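Local atomic coordinates of oxaloacetate acetyl hydrolase (Cryphonectria parasitica, PDB entry 3LYE), a protein that belongs to the phosphoenolpyruvate phosphomutase family, whose members have a TIM-barrel fold, and is a four-subunit assembly that carries bound calcium ions. Residues A151-A154 / T155-R158; E110-R114 / S115-G119; A78-I81 / A82-P86. One frame throughout, in Å; residues are numbered along the deposited sequence.

Contact 1: residues A151-A154 / T155-R158; sequences AAVA and TKRR
The guanidinium of R158 doubles back beside the helix turn before it. A154 O and T155 CA both lie over the same face, T155 CA 3.5 Å above the plane and shifted toward the rim, while a water sits at the edge, in plane. R158 leaves the backbone extended and then bends at CD (chi3 67°), which brings NH1 to 3.9 Å from A154 CB. The edge water accepts from R158 NH1 (3.1 Å) and donates to A151 O, coupling the arginine to a carbonyl seven residues earlier. That carbonyl is heavily used: besides the water it takes T155 N, the routine helical bond, and T155 OG1 at 2.9 Å, the two threonine donors coming from opposite faces of its plane. The first torsion of T155 (-60°) sets OG1 beside its own backbone N, so hydroxyl and amide converge on one acceptor a turn back. Around the helix, V153 splits its two methyls. CG2 runs alongside the K156 chain, 4.1 Å from K156 CE, and CG1 meets R157 CD at 3.9 Å where those two side chains cross at a slant. K156 CG rests 3.4 Å from V153 O; beyond it the chain carries NZ to a salt bridge with D193. A151, A152 and T155 turn to helix 102-114, A152, V153 and K156 to L165, and R158 packs on V294 of the second subunit. The i to i+4 backbone ladder with a threonine hydroxyl bonded to the carbonyl four residues back is a familiar feature of alpha helices, here in the last turns of an outer helix of the TIM-barrel fold.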
loop_
_atom_site.group_PDB
_atom_site.type_symbol
_atom_site.label_atom_id
_atom_site.label_comp_id
_atom_site.label_asym_id
_atom_site.label_seq_id
_atom_site.Cartn_x
_atom_site.Cartn_y
_atom_site.Cartn_z
ATOM N N ALA A 151 16.824 16.165 -13.418
ATOM C CA ALA A 151 16.094 16.038 -12.164
ATOM C C ALA A 151 16.622 14.873 -11.322
ATOM O O ALA A 151 16.792 14.974 -10.115
ATOM C CB ALA A 151 14.598 15.902 -12.423
ATOM N N ALA A 152 16.866 13.749 -11.978
ATOM C CA ALA A 152 17.369 12.567 -11.324
ATOM C C ALA A 152 18.760 12.768 -10.728
ATOM O O ALA A 152 18.992 12.431 -9.559
ATOM C CB ALA A 152 17.342 11.394 -12.282
ATOM N N VAL A 153 19.684 13.326 -11.498
ATOM C CA VAL A 153 21.034 13.567 -11.054
ATOM C C VAL A 153 21.043 14.567 -9.904
ATOM O O VAL A 153 21.744 14.374 -8.909
ATOM C CB VAL A 153 21.911 14.038 -12.216
ATOM C CG1 VAL A 153 23.268 14.530 -11.718
ATOM C CG2 VAL A 153 22.115 12.930 -13.188
ATOM N N ALA A 154 20.289 15.649 -10.024
ATOM C CA ALA A 154 20.271 16.626 -8.941
ATOM C C ALA A 154 19.815 15.983 -7.645
ATOM O O ALA A 154 20.301 16.359 -6.563
ATOM C CB ALA A 154 19.387 17.812 -9.282
ATOM N N THR A 155 18.839 15.080 -7.735
ATOM C CA THR A 155 18.350 14.413 -6.541
ATOM C C THR A 155 19.400 13.532 -5.885
ATOM O O THR A 155 19.601 13.604 -4.663
ATOM C CB THR A 155 17.122 13.561 -6.854
ATOM O OG1 THR A 155 16.083 14.387 -7.367
ATOM C CG2 THR A 155 16.576 12.851 -5.606
ATOM N N LYS A 156 20.068 12.713 -6.679
ATOM C CA LYS A 156 21.087 11.836 -6.115
ATOM C C LYS A 156 22.194 12.661 -5.472
ATOM O O LYS A 156 22.714 12.288 -4.425
ATOM C CB LYS A 156 21.568 10.788 -7.108
ATOM C CG LYS A 156 22.536 11.185 -8.135
ATOM C CD LYS A 156 22.599 10.224 -9.336
ATOM C CE LYS A 156 23.727 10.526 -10.337
ATOM N NZ LYS A 156 25.114 10.007 -9.966
ATOM N N ARG A 157 22.536 13.805 -6.067
ATOM C CA ARG A 157 23.561 14.673 -5.503
ATOM C C ARG A 157 23.091 15.334 -4.199
ATOM O O ARG A 157 23.844 15.374 -3.202
ATOM C CB ARG A 157 23.933 15.739 -6.517
ATOM C CG ARG A 157 24.789 15.180 -7.615
ATOM C CD ARG A 157 25.135 16.219 -8.704
ATOM N NE ARG A 157 25.576 17.525 -8.159
ATOM C CZ ARG A 157 26.793 17.802 -7.701
ATOM N NH1 ARG A 157 27.046 19.006 -7.206
ATOM N NH2 ARG A 157 27.758 16.895 -7.735
ATOM N N ARG A 158 21.855 15.835 -4.167
ATOM C CA ARG A 158 21.303 16.491 -2.971
ATOM C C ARG A 158 21.273 15.519 -1.798
ATOM O O ARG A 158 21.518 15.895 -0.641
ATOM C CB ARG A 158 19.906 16.984 -3.335
ATOM C CG ARG A 158 19.074 17.643 -2.317
ATOM C CD ARG A 158 17.934 18.436 -3.057
ATOM N NE ARG A 158 16.981 17.549 -3.748
ATOM C CZ ARG A 158 16.700 17.458 -5.065
ATOM N NH1 ARG A 158 17.264 18.188 -6.023
ATOM N NH2 ARG A 158 15.775 16.583 -5.434
HETATM O O HOH W 1 15.920 17.269 -8.620
#

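Contact 2: residues E110-R114 / S115-G119; sequences EHYIR and SGVAG
Y112 and V117 slant across one another where the chain leaves the helix: Y112 CB and V117 CB are 3.9 Å apart, and V117 CG1 approaches Y112 CD2 obliquely to the ring. V117 CG2, anti to its carbonyl carbon, turns back over the helix end to 3.4 Å from Y112 O. The same carbonyl accepts V117 N at 3.0 Å (N-H...O 154°), and G116 N bonds to I113 O from above the carbonyl plane, 62° out of it. With G116 at positive phi as C-prime residue, these two bonds form a Schellman motif, and Y112 with V117 supplies its apolar contact. A water donates to both I113 O and V117 O. On another side of the helix the R114 guanidinium comes over the rim of one H111 ring face, steeply tilted, with R114 CZ 4.1 Å above the plane; R114 NH1 forms a salt bridge with D79 of the second subunit. S115 N bonds to H111 O at 2.9 Å, and S115 OG stands 3.1 Å from the same oxygen while also meeting R75 and D79 of its own chain. The hydroxyl of Y112 reaches the D94 backbone. The chemistry divides: the turn's amides meet the carbonyls of H111, Y112 and I113, a water that of I113 too, while R114 NH1 carries charge to a neighbouring subunit.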
loop_
_atom_site.group_PDB
_atom_site.type_symbol
_atom_site.label_atom_id
_atom_site.label_comp_id
_atom_site.label_asym_id
_atom_site.label_seq_id
_atom_site.Cartn_x
_atom_site.Cartn_y
_atom_site.Cartn_z
ATOM N N GLU A 110 14.448 9.788 -5.133
ATOM C CA GLU A 110 14.570 9.910 -3.692
ATOM C C GLU A 110 14.026 8.664 -3.011
ATOM O O GLU A 110 14.634 8.162 -2.074
ATOM C CB GLU A 110 13.803 11.141 -3.280
ATOM C CG GLU A 110 13.684 11.382 -1.806
ATOM C CD GLU A 110 12.866 12.628 -1.543
ATOM O OE1 GLU A 110 11.889 12.880 -2.312
ATOM O OE2 GLU A 110 13.198 13.342 -0.591
ATOM N N HIS A 111 12.846 8.200 -3.424
ATOM C CA HIS A 111 12.232 7.017 -2.824
ATOM C C HIS A 111 13.072 5.751 -3.050
ATOM O O HIS A 111 13.236 4.932 -2.157
ATOM C CB HIS A 111 10.799 6.853 -3.314
ATOM C CG HIS A 111 9.854 7.820 -2.678
ATOM N ND1 HIS A 111 8.641 7.445 -2.163
ATOM C CD2 HIS A 111 9.954 9.150 -2.457
ATOM C CE1 HIS A 111 8.038 8.493 -1.634
ATOM N NE2 HIS A 111 8.827 9.536 -1.769
ATOM N N TYR A 112 13.622 5.621 -4.247
ATOM C CA TYR A 112 14.471 4.477 -4.557
ATOM C C TYR A 112 15.707 4.544 -3.647
ATOM O O TYR A 112 16.123 3.540 -3.054
ATOM C CB TYR A 112 14.874 4.436 -6.027
ATOM C CG TYR A 112 13.887 3.775 -6.967
ATOM C CD1 TYR A 112 12.508 3.756 -6.702
ATOM C CD2 TYR A 112 14.336 3.220 -8.140
ATOM C CE1 TYR A 112 11.633 3.176 -7.600
ATOM C CE2 TYR A 112 13.477 2.644 -9.031
ATOM C CZ TYR A 112 12.116 2.612 -8.749
ATOM O OH TYR A 112 11.249 2.039 -9.663
ATOM N N ILE A 113 16.320 5.712 -3.554
ATOM C CA ILE A 113 17.496 5.858 -2.707
ATOM C C ILE A 113 17.202 5.485 -1.249
ATOM O O ILE A 113 17.959 4.733 -0.624
ATOM C CB ILE A 113 18.068 7.292 -2.817
ATOM C CG1 ILE A 113 18.810 7.432 -4.158
ATOM C CG2 ILE A 113 19.024 7.656 -1.677
ATOM C CD1 ILE A 113 19.185 8.849 -4.507
ATOM N N ARG A 114 16.122 6.042 -0.714
ATOM C CA ARG A 114 15.678 5.784 0.660
ATOM C C ARG A 114 15.426 4.307 0.906
ATOM O O ARG A 114 15.630 3.807 2.019
ATOM C CB ARG A 114 14.336 6.533 0.954
ATOM C CG ARG A 114 14.552 7.966 1.219
ATOM C CD ARG A 114 13.299 8.815 1.168
ATOM N NE ARG A 114 12.146 8.217 1.786
ATOM C CZ ARG A 114 10.913 8.661 1.643
ATOM N NH1 ARG A 114 9.923 7.989 2.224
ATOM N NH2 ARG A 114 10.676 9.772 0.956
ATOM N N SER A 115 14.936 3.641 -0.133
ATOM C CA SER A 115 14.611 2.220 -0.070
ATOM C C SER A 115 15.792 1.291 -0.308
ATOM O O SER A 115 15.617 0.094 -0.462
ATOM C CB SER A 115 13.497 1.881 -1.060
ATOM O OG SER A 115 12.246 2.398 -0.635
ATOM N N GLY A 116 17.000 1.829 -0.354
ATOM C CA GLY A 116 18.189 1.017 -0.534
ATOM C C GLY A 116 18.458 0.522 -1.930
ATOM O O GLY A 116 19.311 -0.337 -2.105
ATOM N N VAL A 117 17.761 1.071 -2.915
ATOM C CA VAL A 117 17.988 0.646 -4.280
ATOM C C VAL A 117 19.352 1.199 -4.731
ATOM O O VAL A 117 19.733 2.306 -4.409
ATOM C CB VAL A 117 16.855 1.129 -5.178
ATOM C CG1 VAL A 117 17.103 0.751 -6.622
ATOM C CG2 VAL A 117 15.513 0.594 -4.698
ATOM N N ALA A 118 20.104 0.357 -5.426
ATOM C CA ALA A 118 21.456 0.709 -5.864
ATOM C C ALA A 118 21.565 1.574 -7.085
ATOM O O ALA A 118 22.498 2.392 -7.214
ATOM C CB ALA A 118 22.297 -0.543 -6.048
ATOM N N GLY A 119 20.652 1.410 -8.007
ATOM C CA GLY A 119 20.651 2.171 -9.229
ATOM C C GLY A 119 19.355 1.935 -9.989
ATOM O O GLY A 119 18.544 1.082 -9.609
HETATM O O HOH W 2 20.169 3.528 -1.946
#

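Contact 3: residues A78-I81 / A82-P86; sequences ADMI and ANLDP
M80 and L84 meet at an angle across the helix end, M80 SD 3.9 Å from L84 CD2. The leucine also presses on the backbone, with L84 CG 3.3 Å from M80 O and 3.6 Å from I81 O. M80 leaves the backbone extended and bends at chi2 (-88°), which brings SD round toward L84. Behind this pair the helical bonding fades: A82 N to A78 O is a sound bond of 2.9 Å and 169°, whereas N83 N has weak links to D79 O and M80 O, and the L84 N to I81 O bond, though straight, is also weak at 3.5 Å. Further out, D79 OD1 also takes R75 of the second subunit beside R114, a pairing that would be expected to favour its ionised form. R60 and L61 of the third subunit close over M80 and L84. Within the chain, I81 and L84 pack against helix 35-43, through A38 for the first and R39 and M42 for the second, while A78, I81 and A82 lie on L91 of strand 91-94 and A78 and I81 also reach M51 of strand 49-51.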
loop_
_atom_site.group_PDB
_atom_site.type_symbol
_atom_site.label_atom_id
_atom_site.label_comp_id
_atom_site.label_asym_id
_atom_site.label_seq_id
_atom_site.Cartn_x
_atom_site.Cartn_y
_atom_site.Cartn_z
ATOM N N ALA A 78 10.579 -2.781 -5.201
ATOM C CA ALA A 78 12.015 -2.596 -5.081
ATOM C C ALA A 78 12.461 -2.540 -3.633
ATOM O O ALA A 78 13.488 -3.068 -3.295
ATOM C CB ALA A 78 12.460 -1.346 -5.850
ATOM N N ASP A 79 11.690 -1.887 -2.790
ATOM C CA ASP A 79 11.986 -1.764 -1.366
ATOM C C ASP A 79 11.992 -3.188 -0.765
ATOM O O ASP A 79 12.856 -3.571 0.020
ATOM C CB ASP A 79 10.909 -0.877 -0.752
ATOM C CG ASP A 79 10.996 -0.800 0.706
ATOM O OD1 ASP A 79 10.279 -1.535 1.414
ATOM O OD2 ASP A 79 11.802 -0.036 1.166
ATOM N N MET A 80 11.013 -3.988 -1.162
ATOM C CA MET A 80 10.944 -5.343 -0.682
ATOM C C MET A 80 12.169 -6.153 -1.136
ATOM O O MET A 80 12.855 -6.787 -0.328
ATOM C CB MET A 80 9.640 -6.022 -1.148
ATOM C CG MET A 80 9.468 -7.450 -0.660
ATOM S SD MET A 80 10.212 -8.726 -1.755
ATOM C CE MET A 80 9.187 -8.582 -3.230
ATOM N N ILE A 81 12.460 -6.118 -2.425
ATOM C CA ILE A 81 13.553 -6.928 -2.937
ATOM C C ILE A 81 14.922 -6.526 -2.457
ATOM O O ILE A 81 15.718 -7.377 -2.065
ATOM C CB ILE A 81 13.512 -6.938 -4.495
ATOM C CG1 ILE A 81 12.276 -7.684 -5.001
ATOM C CG2 ILE A 81 14.796 -7.550 -5.070
ATOM C CD1 ILE A 81 11.943 -7.417 -6.439
ATOM N N ALA A 82 15.212 -5.235 -2.472
ATOM C CA ALA A 82 16.532 -4.789 -2.086
ATOM C C ALA A 82 16.916 -5.064 -0.674
ATOM O O ALA A 82 18.103 -5.191 -0.382
ATOM C CB ALA A 82 16.625 -3.273 -2.316
ATOM N N ASN A 83 15.920 -5.201 0.191
ATOM C CA ASN A 83 16.156 -5.372 1.616
ATOM C C ASN A 83 15.932 -6.728 2.225
ATOM O O ASN A 83 15.968 -6.877 3.443
ATOM C CB ASN A 83 15.403 -4.244 2.354
ATOM C CG ASN A 83 15.812 -2.874 1.849
ATOM O OD1 ASN A 83 15.052 -2.162 1.112
ATOM N ND2 ASN A 83 17.032 -2.511 2.155
ATOM N N LEU A 84 15.710 -7.706 1.376
ATOM C CA LEU A 84 15.521 -9.076 1.846
ATOM C C LEU A 84 16.722 -9.438 2.734
ATOM O O LEU A 84 16.558 -10.110 3.748
ATOM C CB LEU A 84 15.313 -10.037 0.696
ATOM C CG LEU A 84 14.014 -9.849 -0.060
ATOM C CD1 LEU A 84 13.976 -10.763 -1.262
ATOM C CD2 LEU A 84 12.809 -10.061 0.867
ATOM N N ASP A 85 17.915 -9.023 2.310
ATOM C CA ASP A 85 19.117 -9.220 3.075
ATOM C C ASP A 85 19.744 -7.807 3.183
ATOM O O ASP A 85 20.186 -7.247 2.188
ATOM C CB ASP A 85 20.052 -10.214 2.405
ATOM C CG ASP A 85 21.384 -10.352 3.130
ATOM O OD1 ASP A 85 22.218 -11.144 2.635
ATOM O OD2 ASP A 85 21.603 -9.694 4.176
ATOM N N PRO A 86 19.750 -7.206 4.384
ATOM C CA PRO A 86 20.360 -5.869 4.513
ATOM C C PRO A 86 21.826 -5.830 4.072
ATOM O O PRO A 86 22.356 -4.760 3.785
ATOM C CB PRO A 86 20.274 -5.599 6.020
ATOM C CG PRO A 86 19.101 -6.433 6.484
ATOM C CD PRO A 86 19.144 -7.663 5.651
#

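In the fold
Along the chain the order is contact 3, contact 2, contact 1, at the C-terminal ends of helices 71-82, 102-114 and 142-158. These helices precede strands 91-94, 119-122 and 164-169, neighbours in the parallel sheet, consistent with the alternating helices and parallel strands of a TIM barrel. Centres of contacts 3 and 2 are about 10 Å apart, those of 2 and 1 about 12 Å, and those of 3 and 1 about 22 Å, so contact 2 bridges the others. T155 CG2 packs 3.8 Å from E110 N, and V117 CG2 3.8 Å from A78 CB. All three touch the second subunit, making this row of helix ends part of the assembly interface.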